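Local coordinates for down syndrome cell adhesion molecule, isoform AK (Drosophila melanogaster, PDB 4WVR), which probably mediates isoform-specific homophilic cell adhesion through its immunoglobulin domains, of which this is the seventh, at residues 13-18 / 97-102; 23-28 / 68-73; 29-34 / 64-69; 39-44 / 82-87. All blocks are in the same frame, centred on the assembly; numbering follows the deposited sequence.

Interaction 1. Residues 13-18 / 97-102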
loop_
_atom_site.group_PDB
_atom_site.type_symbol
_atom_site.label_atom_id
_atom_site.label_comp_id
_atom_site.label_asym_id
_atom_site.label_seq_id
_atom_site.Cartn_x
_atom_site.Cartn_y
_atom_site.Cartn_z
ATOM N N PHE A 13 7.152 -5.849 3.685
ATOM C CA PHE A 13 6.762 -5.187 2.448
ATOM C C PHE A 13 7.975 -5.033 1.540
ATOM O O PHE A 13 9.104 -5.253 1.968
ATOM C CB PHE A 13 6.116 -3.822 2.730
ATOM C CG PHE A 13 6.907 -2.936 3.666
ATOM C CD1 PHE A 13 8.104 -2.360 3.264
ATOM C CD2 PHE A 13 6.429 -2.649 4.936
ATOM C CE1 PHE A 13 8.823 -1.535 4.117
ATOM C CE2 PHE A 13 7.138 -1.818 5.793
ATOM C CZ PHE A 13 8.338 -1.265 5.383
ATOM N N SER A 14 7.743 -4.655 0.288
ATOM C CA SER A 14 8.843 -4.464 -0.646
ATOM C C SER A 14 8.491 -3.478 -1.755
ATOM O O SER A 14 7.370 -3.468 -2.252
ATOM C CB SER A 14 9.258 -5.807 -1.255
ATOM O OG SER A 14 10.292 -5.639 -2.212
ATOM N N PHE A 15 9.460 -2.650 -2.136
ATOM C CA PHE A 15 9.309 -1.796 -3.307
ATOM C C PHE A 15 9.493 -2.618 -4.580
ATOM O O PHE A 15 9.145 -2.172 -5.673
ATOM C CB PHE A 15 10.306 -0.635 -3.277
ATOM C CG PHE A 15 10.072 0.336 -2.157
ATOM C CD1 PHE A 15 9.096 1.315 -2.261
ATOM C CD2 PHE A 15 10.830 0.275 -1.001
ATOM C CE1 PHE A 15 8.878 2.215 -1.229
ATOM C CE2 PHE A 15 10.619 1.170 0.034
ATOM C CZ PHE A 15 9.642 2.142 -0.081
ATOM N N GLY A 16 10.043 -3.819 -4.432
ATOM C CA GLY A 16 10.175 -4.730 -5.552
ATOM C C GLY A 16 11.580 -5.237 -5.801
ATOM O O GLY A 16 12.543 -4.788 -5.176
ATOM N N ASP A 17 11.684 -6.176 -6.737
ATOM C CA ASP A 17 12.949 -6.808 -7.095
ATOM C C ASP A 17 13.877 -5.819 -7.786
ATOM O O ASP A 17 15.067 -5.734 -7.482
ATOM C CB ASP A 17 12.701 -7.993 -8.028
ATOM C CG ASP A 17 11.346 -8.635 -7.807
ATOM O OD1 ASP A 17 11.208 -9.439 -6.857
ATOM O OD2 ASP A 17 10.411 -8.308 -8.569
ATOM N N ASP A 18 13.313 -5.074 -8.730
ATOM C CA ASP A 18 14.104 -4.295 -9.668
ATOM C C ASP A 18 14.213 -2.829 -9.273
ATOM O O ASP A 18 13.311 -2.282 -8.636
ATOM C CB ASP A 18 13.492 -4.418 -11.061
ATOM C CG ASP A 18 13.346 -5.861 -11.504
ATOM O OD1 ASP A 18 14.196 -6.696 -11.125
ATOM O OD2 ASP A 18 12.366 -6.166 -12.214
ATOM N N SER A 97 12.711 -2.272 3.683
ATOM C CA SER A 97 12.846 -2.579 2.268
ATOM C C SER A 97 13.743 -1.539 1.622
ATOM O O SER A 97 13.589 -0.342 1.860
ATOM C CB SER A 97 11.486 -2.617 1.571
ATOM O OG SER A 97 11.626 -3.010 0.214
ATOM N N GLU A 98 14.690 -1.989 0.812
ATOM C CA GLU A 98 15.583 -1.049 0.156
ATOM C C GLU A 98 15.007 -0.602 -1.173
ATOM O O GLU A 98 14.655 -1.425 -2.017
ATOM C CB GLU A 98 16.969 -1.658 -0.055
ATOM C CG GLU A 98 17.963 -0.663 -0.630
ATOM C CD GLU A 98 19.304 -1.285 -0.953
ATOM O OE1 GLU A 98 19.438 -2.519 -0.806
ATOM O OE2 GLU A 98 20.222 -0.537 -1.350
ATOM N N LEU A 99 14.902 0.711 -1.346
ATOM C CA LEU A 99 14.492 1.281 -2.621
ATOM C C LEU A 99 15.721 1.588 -3.468
ATOM O O LEU A 99 16.627 2.294 -3.028
ATOM C CB LEU A 99 13.663 2.550 -2.411
ATOM C CG LEU A 99 13.215 3.249 -3.695
ATOM C CD1 LEU A 99 12.316 2.337 -4.512
ATOM C CD2 LEU A 99 12.513 4.566 -3.383
ATOM N N LYS A 100 15.750 1.044 -4.680
ATOM C CA LYS A 100 16.849 1.303 -5.599
ATOM C C LYS A 100 16.364 2.113 -6.793
ATOM O O LYS A 100 15.300 1.843 -7.349
ATOM C CB LYS A 100 17.488 -0.008 -6.058
ATOM C CG LYS A 100 18.215 -0.747 -4.946
ATOM C CD LYS A 100 18.859 -2.030 -5.441
ATOM C CE LYS A 100 19.625 -2.721 -4.322
ATOM N NZ LYS A 100 20.187 -4.033 -4.751
ATOM N N VAL A 101 17.147 3.116 -7.174
ATOM C CA VAL A 101 16.781 4.002 -8.270
ATOM C C VAL A 101 17.862 3.992 -9.349
ATOM O O VAL A 101 19.046 4.154 -9.052
ATOM C CB VAL A 101 16.554 5.445 -7.777
ATOM C CG1 VAL A 101 15.964 6.299 -8.889
ATOM C CG2 VAL A 101 15.641 5.452 -6.552
ATOM N N ASN A 102 17.447 3.802 -10.597
ATOM C CA ASN A 102 18.382 3.697 -11.714
ATOM C C ASN A 102 18.955 5.056 -12.107
ATOM O O ASN A 102 18.711 6.063 -11.442
ATOM C CB ASN A 102 17.700 3.047 -12.909
HETATM O O HOH W 1 12.523 -5.655 0.152
#

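Interaction 2. Residues 23-28 / 68-73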
loop_
_atom_site.group_PDB
_atom_site.type_symbol
_atom_site.label_atom_id
_atom_site.label_comp_id
_atom_site.label_asym_id
_atom_site.label_seq_id
_atom_site.Cartn_x
_atom_site.Cartn_y
_atom_site.Cartn_z
ATOM N N GLY A 23 10.816 9.308 -11.439
ATOM C CA GLY A 23 9.504 9.772 -11.849
ATOM C C GLY A 23 8.389 8.780 -11.585
ATOM O O GLY A 23 7.212 9.117 -11.707
ATOM N N GLU A 24 8.748 7.553 -11.223
ATOM C CA GLU A 24 7.739 6.531 -10.965
ATOM C C GLU A 24 7.017 6.761 -9.640
ATOM O O GLU A 24 7.469 7.527 -8.788
ATOM C CB GLU A 24 8.356 5.134 -10.974
ATOM C CG GLU A 24 8.833 4.659 -12.342
ATOM C CD GLU A 24 9.134 3.169 -12.366
ATOM O OE1 GLU A 24 8.520 2.422 -11.573
ATOM O OE2 GLU A 24 9.988 2.744 -13.173
ATOM N N ASN A 25 5.889 6.078 -9.487
ATOM C CA ASN A 25 5.047 6.174 -8.302
ATOM C C ASN A 25 5.215 4.909 -7.470
ATOM O O ASN A 25 4.743 3.841 -7.856
ATOM C CB ASN A 25 3.590 6.381 -8.725
ATOM C CG ASN A 25 2.615 6.364 -7.559
ATOM O OD1 ASN A 25 2.995 6.512 -6.399
ATOM N ND2 ASN A 25 1.338 6.192 -7.876
ATOM N N ALA A 26 5.906 5.027 -6.341
ATOM C CA ALA A 26 6.221 3.862 -5.525
ATOM C C ALA A 26 5.659 4.010 -4.123
ATOM O O ALA A 26 5.431 5.125 -3.643
ATOM C CB ALA A 26 7.726 3.640 -5.472
ATOM N N GLY A 27 5.432 2.882 -3.464
ATOM C CA GLY A 27 4.876 2.914 -2.126
ATOM C C GLY A 27 4.790 1.558 -1.462
ATOM O O GLY A 27 4.923 0.522 -2.118
ATOM N N VAL A 28 4.573 1.575 -0.149
ATOM C CA VAL A 28 4.377 0.364 0.640
ATOM C C VAL A 28 3.358 0.608 1.750
ATOM O O VAL A 28 3.140 1.756 2.156
ATOM C CB VAL A 28 5.691 -0.124 1.282
ATOM C CG1 VAL A 28 6.624 -0.724 0.235
ATOM C CG2 VAL A 28 6.372 1.013 2.040
ATOM N N VAL A 68 0.599 3.953 5.615
ATOM C CA VAL A 68 0.908 3.903 4.186
ATOM C C VAL A 68 1.958 4.931 3.783
ATOM O O VAL A 68 1.836 6.115 4.098
ATOM C CB VAL A 68 -0.344 4.152 3.334
ATOM C CG1 VAL A 68 -0.043 3.870 1.869
ATOM C CG2 VAL A 68 -1.496 3.294 3.827
ATOM N N LEU A 69 2.984 4.480 3.072
ATOM C CA LEU A 69 4.004 5.384 2.561
ATOM C C LEU A 69 3.897 5.445 1.042
ATOM O O LEU A 69 3.775 4.416 0.383
ATOM C CB LEU A 69 5.402 4.932 3.000
ATOM C CG LEU A 69 6.595 5.830 2.647
ATOM C CD1 LEU A 69 7.651 5.763 3.732
ATOM C CD2 LEU A 69 7.197 5.437 1.299
ATOM N N ASN A 70 3.922 6.657 0.494
ATOM C CA ASN A 70 3.875 6.844 -0.953
ATOM C C ASN A 70 4.902 7.862 -1.419
ATOM O O ASN A 70 5.064 8.922 -0.814
ATOM C CB ASN A 70 2.473 7.280 -1.404
ATOM C CG ASN A 70 2.360 7.413 -2.916
ATOM O OD1 ASN A 70 2.237 8.517 -3.452
ATOM N ND2 ASN A 70 2.414 6.284 -3.613
ATOM N N ILE A 71 5.602 7.529 -2.495
ATOM C CA ILE A 71 6.492 8.477 -3.142
ATOM C C ILE A 71 5.918 8.782 -4.514
ATOM O O ILE A 71 6.088 8.000 -5.451
ATOM C CB ILE A 71 7.923 7.936 -3.264
ATOM C CG1 ILE A 71 8.429 7.469 -1.897
ATOM C CG2 ILE A 71 8.842 8.997 -3.861
ATOM C CD1 ILE A 71 9.810 6.837 -1.940
ATOM N N ALA A 72 5.217 9.908 -4.614
ATOM C CA ALA A 72 4.453 10.248 -5.812
ATOM C C ALA A 72 5.319 10.322 -7.070
ATOM O O ALA A 72 4.905 9.881 -8.143
ATOM C CB ALA A 72 3.719 11.565 -5.601
ATOM N N ALA A 73 6.515 10.887 -6.927
ATOM C CA ALA A 73 7.471 10.979 -8.027
ATOM C C ALA A 73 8.870 10.657 -7.520
ATOM O O ALA A 73 9.526 11.500 -6.908
ATOM C CB ALA A 73 7.437 12.361 -8.660
HETATM O O HOH W 2 5.063 10.110 -11.048
#

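Interaction 3. Residues 29-34 / 64-69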
loop_
_atom_site.group_PDB
_atom_site.type_symbol
_atom_site.label_atom_id
_atom_site.label_comp_id
_atom_site.label_asym_id
_atom_site.label_seq_id
_atom_site.Cartn_x
_atom_site.Cartn_y
_atom_site.Cartn_z
ATOM N N GLN A 29 2.733 -0.470 2.222
ATOM C CA GLN A 29 1.863 -0.412 3.393
ATOM C C GLN A 29 2.534 -1.134 4.539
ATOM O O GLN A 29 2.923 -2.296 4.399
ATOM C CB GLN A 29 0.508 -1.073 3.152
ATOM C CG GLN A 29 -0.444 -0.337 2.235
ATOM C CD GLN A 29 -1.879 -0.831 2.364
ATOM O OE1 GLN A 29 -2.316 -1.288 3.424
ATOM N NE2 GLN A 29 -2.586 -0.830 1.250
ATOM N N CYS A 30 2.653 -0.459 5.676
ATOM C CA CYS A 30 3.124 -1.103 6.895
ATOM C C CYS A 30 1.918 -1.610 7.669
ATOM O O CYS A 30 1.197 -0.834 8.298
ATOM C CB CYS A 30 3.946 -0.135 7.745
ATOM S SG CYS A 30 4.626 -0.872 9.247
ATOM N N MET A 31 1.687 -2.915 7.606
ATOM C CA MET A 31 0.496 -3.492 8.209
ATOM C C MET A 31 0.853 -4.346 9.415
ATOM O O MET A 31 1.413 -5.434 9.284
ATOM C CB MET A 31 -0.284 -4.312 7.176
ATOM C CG MET A 31 -0.983 -3.452 6.120
ATOM S SD MET A 31 -1.643 -4.410 4.738
ATOM C CE MET A 31 -0.126 -4.917 3.929
ATOM N N VAL A 32 0.533 -3.828 10.593
ATOM C CA VAL A 32 0.754 -4.548 11.835
ATOM C C VAL A 32 -0.238 -5.703 11.942
ATOM O O VAL A 32 -1.426 -5.541 11.664
ATOM C CB VAL A 32 0.617 -3.608 13.052
ATOM C CG1 VAL A 32 0.743 -4.384 14.354
ATOM C CG2 VAL A 32 1.654 -2.496 12.978
ATOM N N GLN A 33 0.255 -6.875 12.325
ATOM C CA GLN A 33 -0.605 -8.037 12.498
ATOM C C GLN A 33 -0.968 -8.203 13.972
ATOM O O GLN A 33 -2.002 -7.714 14.428
ATOM C CB GLN A 33 0.080 -9.293 11.959
ATOM C CG GLN A 33 0.553 -9.151 10.522
ATOM C CD GLN A 33 -0.581 -8.814 9.569
ATOM O OE1 GLN A 33 -1.638 -9.445 9.600
ATOM N NE2 GLN A 33 -0.366 -7.811 8.722
ATOM N N LYS A 34 -0.108 -8.886 14.718
ATOM C CA LYS A 34 -0.288 -9.015 16.158
ATOM C C LYS A 34 0.096 -7.715 16.848
ATOM O O LYS A 34 0.940 -6.971 16.348
ATOM C CB LYS A 34 0.552 -10.171 16.705
ATOM C CG LYS A 34 0.289 -11.505 16.033
ATOM C CD LYS A 34 -1.127 -11.983 16.302
ATOM C CE LYS A 34 -1.373 -13.356 15.695
ATOM N NZ LYS A 34 -2.720 -13.875 16.067
ATOM N N PRO A 64 -5.764 2.067 12.948
ATOM C CA PRO A 64 -4.930 1.864 14.141
ATOM C C PRO A 64 -3.769 0.887 13.946
ATOM O O PRO A 64 -2.864 0.873 14.780
ATOM C CB PRO A 64 -5.924 1.314 15.179
ATOM C CG PRO A 64 -7.158 0.950 14.411
ATOM C CD PRO A 64 -7.194 1.886 13.255
ATOM N N LYS A 65 -3.781 0.100 12.871
ATOM C CA LYS A 65 -2.735 -0.896 12.658
ATOM C C LYS A 65 -2.088 -0.845 11.273
ATOM O O LYS A 65 -1.408 -1.791 10.867
ATOM C CB LYS A 65 -3.290 -2.302 12.893
ATOM C CG LYS A 65 -3.586 -2.616 14.350
ATOM C CD LYS A 65 -3.762 -4.110 14.556
ATOM C CE LYS A 65 -3.849 -4.456 16.030
ATOM N NZ LYS A 65 -3.792 -5.927 16.255
ATOM N N THR A 66 -2.288 0.249 10.548
ATOM C CA THR A 66 -1.725 0.350 9.205
ATOM C C THR A 66 -1.251 1.760 8.880
ATOM O O THR A 66 -1.978 2.736 9.087
ATOM C CB THR A 66 -2.745 -0.097 8.141
ATOM O OG1 THR A 66 -3.074 -1.476 8.348
ATOM C CG2 THR A 66 -2.172 0.075 6.739
ATOM N N SER A 67 -0.022 1.861 8.383
ATOM C CA SER A 67 0.497 3.129 7.892
ATOM C C SER A 67 0.945 2.974 6.445
ATOM O O SER A 67 1.593 1.987 6.093
ATOM C CB SER A 67 1.657 3.617 8.759
ATOM O OG SER A 67 2.226 4.806 8.231
ATOM N N VAL A 68 0.599 3.953 5.615
ATOM C CA VAL A 68 0.908 3.903 4.186
ATOM C C VAL A 68 1.958 4.931 3.783
ATOM O O VAL A 68 1.836 6.115 4.098
ATOM C CB VAL A 68 -0.344 4.152 3.334
ATOM C CG1 VAL A 68 -0.043 3.870 1.869
ATOM C CG2 VAL A 68 -1.496 3.294 3.827
ATOM N N LEU A 69 2.984 4.480 3.072
ATOM C CA LEU A 69 4.004 5.384 2.561
ATOM C C LEU A 69 3.897 5.445 1.042
ATOM O O LEU A 69 3.775 4.416 0.383
ATOM C CB LEU A 69 5.402 4.932 3.000
ATOM C CG LEU A 69 6.595 5.830 2.647
ATOM C CD1 LEU A 69 7.651 5.763 3.732
ATOM C CD2 LEU A 69 7.197 5.437 1.299
#

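Interaction 4. Residues 39-44 / 82-87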
loop_
_atom_site.group_PDB
_atom_site.type_symbol
_atom_site.label_atom_id
_atom_site.label_comp_id
_atom_site.label_asym_id
_atom_site.label_seq_id
_atom_site.Cartn_x
_atom_site.Cartn_y
_atom_site.Cartn_z
ATOM N N ILE A 39 -1.060 1.696 18.852
ATOM C CA ILE A 39 0.263 1.424 18.309
ATOM C C ILE A 39 0.776 2.640 17.557
ATOM O O ILE A 39 0.075 3.193 16.708
ATOM C CB ILE A 39 0.246 0.206 17.361
ATOM C CG1 ILE A 39 -0.240 -1.041 18.099
ATOM C CG2 ILE A 39 1.627 -0.035 16.771
ATOM C CD1 ILE A 39 -0.494 -2.225 17.195
ATOM N N THR A 40 1.993 3.065 17.877
ATOM C CA THR A 40 2.626 4.159 17.158
ATOM C C THR A 40 3.405 3.603 15.974
ATOM O O THR A 40 4.193 2.671 16.124
ATOM C CB THR A 40 3.567 4.976 18.065
ATOM O OG1 THR A 40 2.802 5.621 19.088
ATOM C CG2 THR A 40 4.301 6.038 17.258
ATOM N N ILE A 41 3.172 4.163 14.793
ATOM C CA ILE A 41 3.845 3.687 13.593
ATOM C C ILE A 41 4.588 4.823 12.910
ATOM O O ILE A 41 3.981 5.800 12.473
ATOM C CB ILE A 41 2.853 3.050 12.602
ATOM C CG1 ILE A 41 2.027 1.967 13.297
ATOM C CG2 ILE A 41 3.599 2.464 11.426
ATOM C CD1 ILE A 41 0.983 1.325 12.409
ATOM N N LYS A 42 5.907 4.694 12.823
ATOM C CA LYS A 42 6.729 5.751 12.252
ATOM C C LYS A 42 7.725 5.199 11.244
ATOM O O LYS A 42 7.972 3.995 11.191
ATOM C CB LYS A 42 7.465 6.506 13.356
ATOM C CG LYS A 42 8.292 5.615 14.251
ATOM C CD LYS A 42 8.892 6.409 15.397
ATOM C CE LYS A 42 9.746 5.526 16.285
ATOM N NZ LYS A 42 10.330 6.304 17.409
ATOM N N TRP A 43 8.300 6.094 10.446
ATOM C CA TRP A 43 9.170 5.695 9.352
ATOM C C TRP A 43 10.544 6.350 9.430
ATOM O O TRP A 43 10.687 7.469 9.925
ATOM C CB TRP A 43 8.522 6.040 8.010
ATOM C CG TRP A 43 7.259 5.288 7.711
ATOM C CD1 TRP A 43 5.999 5.592 8.142
ATOM C CD2 TRP A 43 7.131 4.119 6.894
ATOM N NE1 TRP A 43 5.097 4.680 7.651
ATOM C CE2 TRP A 43 5.767 3.765 6.880
ATOM C CE3 TRP A 43 8.040 3.330 6.179
ATOM C CZ2 TRP A 43 5.288 2.660 6.177
ATOM C CZ3 TRP A 43 7.561 2.231 5.476
ATOM C CH2 TRP A 43 6.199 1.907 5.483
ATOM N N THR A 44 11.554 5.644 8.934
ATOM C CA THR A 44 12.868 6.241 8.729
ATOM C C THR A 44 13.380 5.929 7.327
ATOM O O THR A 44 13.029 4.905 6.736
ATOM C CB THR A 44 13.903 5.751 9.772
ATOM O OG1 THR A 44 14.045 4.328 9.688
ATOM C CG2 THR A 44 13.474 6.134 11.177
ATOM N N PHE A 82 14.128 2.016 3.664
ATOM C CA PHE A 82 12.927 2.484 4.339
ATOM C C PHE A 82 12.572 1.530 5.466
ATOM O O PHE A 82 12.432 0.328 5.255
ATOM C CB PHE A 82 11.757 2.609 3.360
ATOM C CG PHE A 82 11.891 3.757 2.403
ATOM C CD1 PHE A 82 12.630 3.625 1.242
ATOM C CD2 PHE A 82 11.273 4.968 2.666
ATOM C CE1 PHE A 82 12.756 4.683 0.361
ATOM C CE2 PHE A 82 11.395 6.028 1.790
ATOM C CZ PHE A 82 12.137 5.884 0.636
ATOM N N LYS A 83 12.434 2.070 6.668
ATOM C CA LYS A 83 12.081 1.247 7.808
ATOM C C LYS A 83 10.767 1.700 8.412
ATOM O O LYS A 83 10.553 2.888 8.633
ATOM C CB LYS A 83 13.187 1.283 8.865
ATOM C CG LYS A 83 12.898 0.422 10.086
ATOM C CD LYS A 83 13.973 0.599 11.145
ATOM C CE LYS A 83 15.352 0.272 10.590
ATOM N NZ LYS A 83 16.421 0.500 11.603
ATOM N N CYS A 84 9.881 0.744 8.657
ATOM C CA CYS A 84 8.670 1.010 9.411
ATOM C C CYS A 84 8.847 0.502 10.830
ATOM O O CYS A 84 9.213 -0.653 11.030
ATOM C CB CYS A 84 7.459 0.342 8.772
ATOM S SG CYS A 84 5.958 0.576 9.744
ATOM N N ILE A 85 8.592 1.366 11.806
ATOM C CA ILE A 85 8.698 0.988 13.209
ATOM C C ILE A 85 7.337 1.045 13.892
ATOM O O ILE A 85 6.665 2.075 13.871
ATOM C CB ILE A 85 9.682 1.900 13.965
ATOM C CG1 ILE A 85 11.028 1.948 13.240
ATOM C CG2 ILE A 85 9.849 1.423 15.405
ATOM C CD1 ILE A 85 11.974 2.987 13.787
ATOM N N ALA A 86 6.938 -0.071 14.493
ATOM C CA ALA A 86 5.670 -0.157 15.210
ATOM C C ALA A 86 5.904 -0.370 16.701
ATOM O O ALA A 86 6.554 -1.336 17.101
ATOM C CB ALA A 86 4.820 -1.277 14.647
ATOM N N GLU A 87 5.363 0.529 17.517
ATOM C CA GLU A 87 5.556 0.471 18.962
ATOM C C GLU A 87 4.256 0.566 19.746
ATOM O O GLU A 87 3.370 1.352 19.416
ATOM C CB GLU A 87 6.485 1.595 19.424
ATOM C CG GLU A 87 7.883 1.542 18.855
ATOM C CD GLU A 87 8.598 2.877 18.959
ATOM O OE1 GLU A 87 7.938 3.887 19.281
ATOM O OE2 GLU A 87 9.822 2.910 18.729
HETATM O O HOH W 3 16.155 3.766 11.609
#

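Interaction 1. Residues 13-18 / 97-102
Ser97 OG has two hydrogen-bond partners. It accepts the backbone N-H of Phe15 at 3.2 Å (N to OG). A water 2.8 Å from Ser97 OG makes a second hydrogen bond and reaches on, weakly, to Ser14 OG. This is the edge of an immunoglobulin fold, where the N-terminal segment 13-18 lies beside the last strand, 92-99. With chi1 at -176°, Ser97 OG stands opposite its own backbone N and reaches over to the neighbouring segment. The turn behind Ser14 is an ST turn: Ser14 OG accepts from Gly16 N at 2.9 Å. The Phe15 ring carries the apolar half of the contact. Leu99 CB sits over one of its faces, 4.2 Å from the ring centroid and offset toward the rim, as a CH-pi contact. Leu99 CD1 touches Phe15 CB at 3.8 Å, the two side chains crossing at about a right angle. Beyond these segments the Phe15 ring also meets Phe82 and Val28, so it dips into the core. Cutting Phe15 back to an alanine would probably open a gap beside Leu99 and Phe82. Phe13 meets Ser97 differently, with ring atom CD1 at 3.8 Å from Ser97 CB, which lies near the ring plane.

Interaction 2. Residues 23-28 / 68-73
The amides of Asn25 and Asn70 meet at about a right angle, their planes 88° apart. Asn70 ND2 donates to Asn25 OD1 at 2.9 Å, and the donor lies in the plane of the Asn25 carbonyl. The Asn25 first torsion (chi1 175°) swings CG away from the backbone N, which lets OD1 reach Asn70 on strand 66-71. Val28 and Leu69 are arranged quite differently. They lie side by side and point the same way, with Val28 CG2 at 4.1 Å from Leu69 CB. Both side chains, like that of Ile71, turn to the core and pack beside Trp43 or Phe82 of the facing sheet. Between these pairs Gly27 lies opposite Asn70. A CB at Gly27 would run into Leu69 O. The frame is an antiparallel ladder of strands 26-31 and 66-71, the B and E strands of the immunoglobulin sandwich. Its straightest bond runs from Ile71 N to Ala26 O, 2.7 Å. A water donates to both Gly23 O and Ala72 O, joining the loops just past the strands. Asn25 ND2 binds Thr66 OG1 and Val32 O of the second subunit, and Asn25 N binds Gln33 OE1 there. The amide of Asn25 is thus used on both sides: its oxygen is held by Asn70 within the chain, which probably fixes the flip of the amide and presents its nitrogen to the dimer partner.

Interaction 3. Residues 29-34 / 64-69
Cys30 and Ser67 form a hydrogen-bonded pair in the antiparallel B-E ladder of the immunoglobulin sandwich. Cys30 N donates to Ser67 O at 2.7 Å, and Ser67 N returns a bond to Cys30 O at 3.0 Å. The ladder runs one step further: Val32 N reaches Lys65 O at 2.8 Å. Of the side-chain polar contacts, the one made across the two segments is that of Lys65. Its chain runs extended past Val32, and NZ donates to Gln33 O at 3.1 Å and also to Gly35 O. A methionine in its place would probably leave these two carbonyls without their charged donor and let the turn after Val32 move more freely. Gln33 NE2 folds back to Met31 O, but comes from above the carbonyl plane. Apolar contacts lie on the face shared by Gln29, Met31, Thr66 and Val68. Here Met31 CG lies beside Thr66 CG2 at 3.8 Å, the two side chains pointing the same way, and Gln29 CG touches Val68 CG2. This face meets the second subunit, where Gln29 NE2 binds Leu69 O of that chain. The polar ends of Thr66 and, from the loop, Gln33 serve Asn25 of the same subunit. Such pairing is consistent with homophilic binding by this domain. On the other face Cys30 SG is bonded to Cys84 SG of the facing sheet, and Ser67 OG takes the N-H of Trp43 NE1.

Interaction 4. Residues 39-44 / 82-87
Cys84 CB presses onto the flat six-membered ring of Trp43. It stands 3.8 Å from the ring centroid, only 11° off the normal, and is offset toward the rim. The sulfur follows it over the same face: Cys84 SG lies 4.4 Å from the centroid of that Trp43 ring. The CG2 branch of Ile41 meets Cys84 SG at 3.5 Å, roughly at right angles to the direction of the ring. The sulfur thus sits in the corner formed by the Ile41 branch and the indole face. Ile39 CG2 packs against the small Ala86, 4.0 Å from its CB. Trp43, with Ser67 as its NE1 partner, and the disulfide cysteine Cys84 belong to the core characteristic of immunoglobulin domains. Trp43 and Cys84 lie on the adjacent C and F strands, 40-45 and 80-87. The Phe13 ring meets Trp43, continuing this packing toward the N-terminal segment. The opposite face is built of longer, more polar side chains. Lys42 CG rests on Ile85 CB. From there the extended lysine chain crosses toward Glu87, where its NZ makes a long salt bridge to Glu87 OE2 at 3.7 Å. Thr44 OG1 lies between its own backbone N and carbonyl carbon (chi1 60°), which sets it against Lys83 CB, 3.3 Å away. A water bridges Thr44 OG1 and, weakly, Lys83 NZ. Under both faces the backbones pair antiparallel, and Ile85 N donates to Lys42 O at 2.8 Å.

From the N terminus, 13-18 enters first, and interaction 1 joins it to 97-102 near the C terminus, closing a loop that holds all the others. Strand 26-31 comes next and pairs with 66-71 in interactions 2 and 3, one ladder in two parts that share Val68 and Leu69. Interaction 3 closes the shorter loop within that of interaction 2. Strand 40-45 then leaves for the other sheet and pairs with 80-87 in interaction 4, which crosses interactions 2 and 3 along the chain. The disulfide joins interactions 3 and 4, and Leu69 on Trp43 joins 2 and 4. Phe13 and Phe15 bring interaction 1 into the core between the sheets.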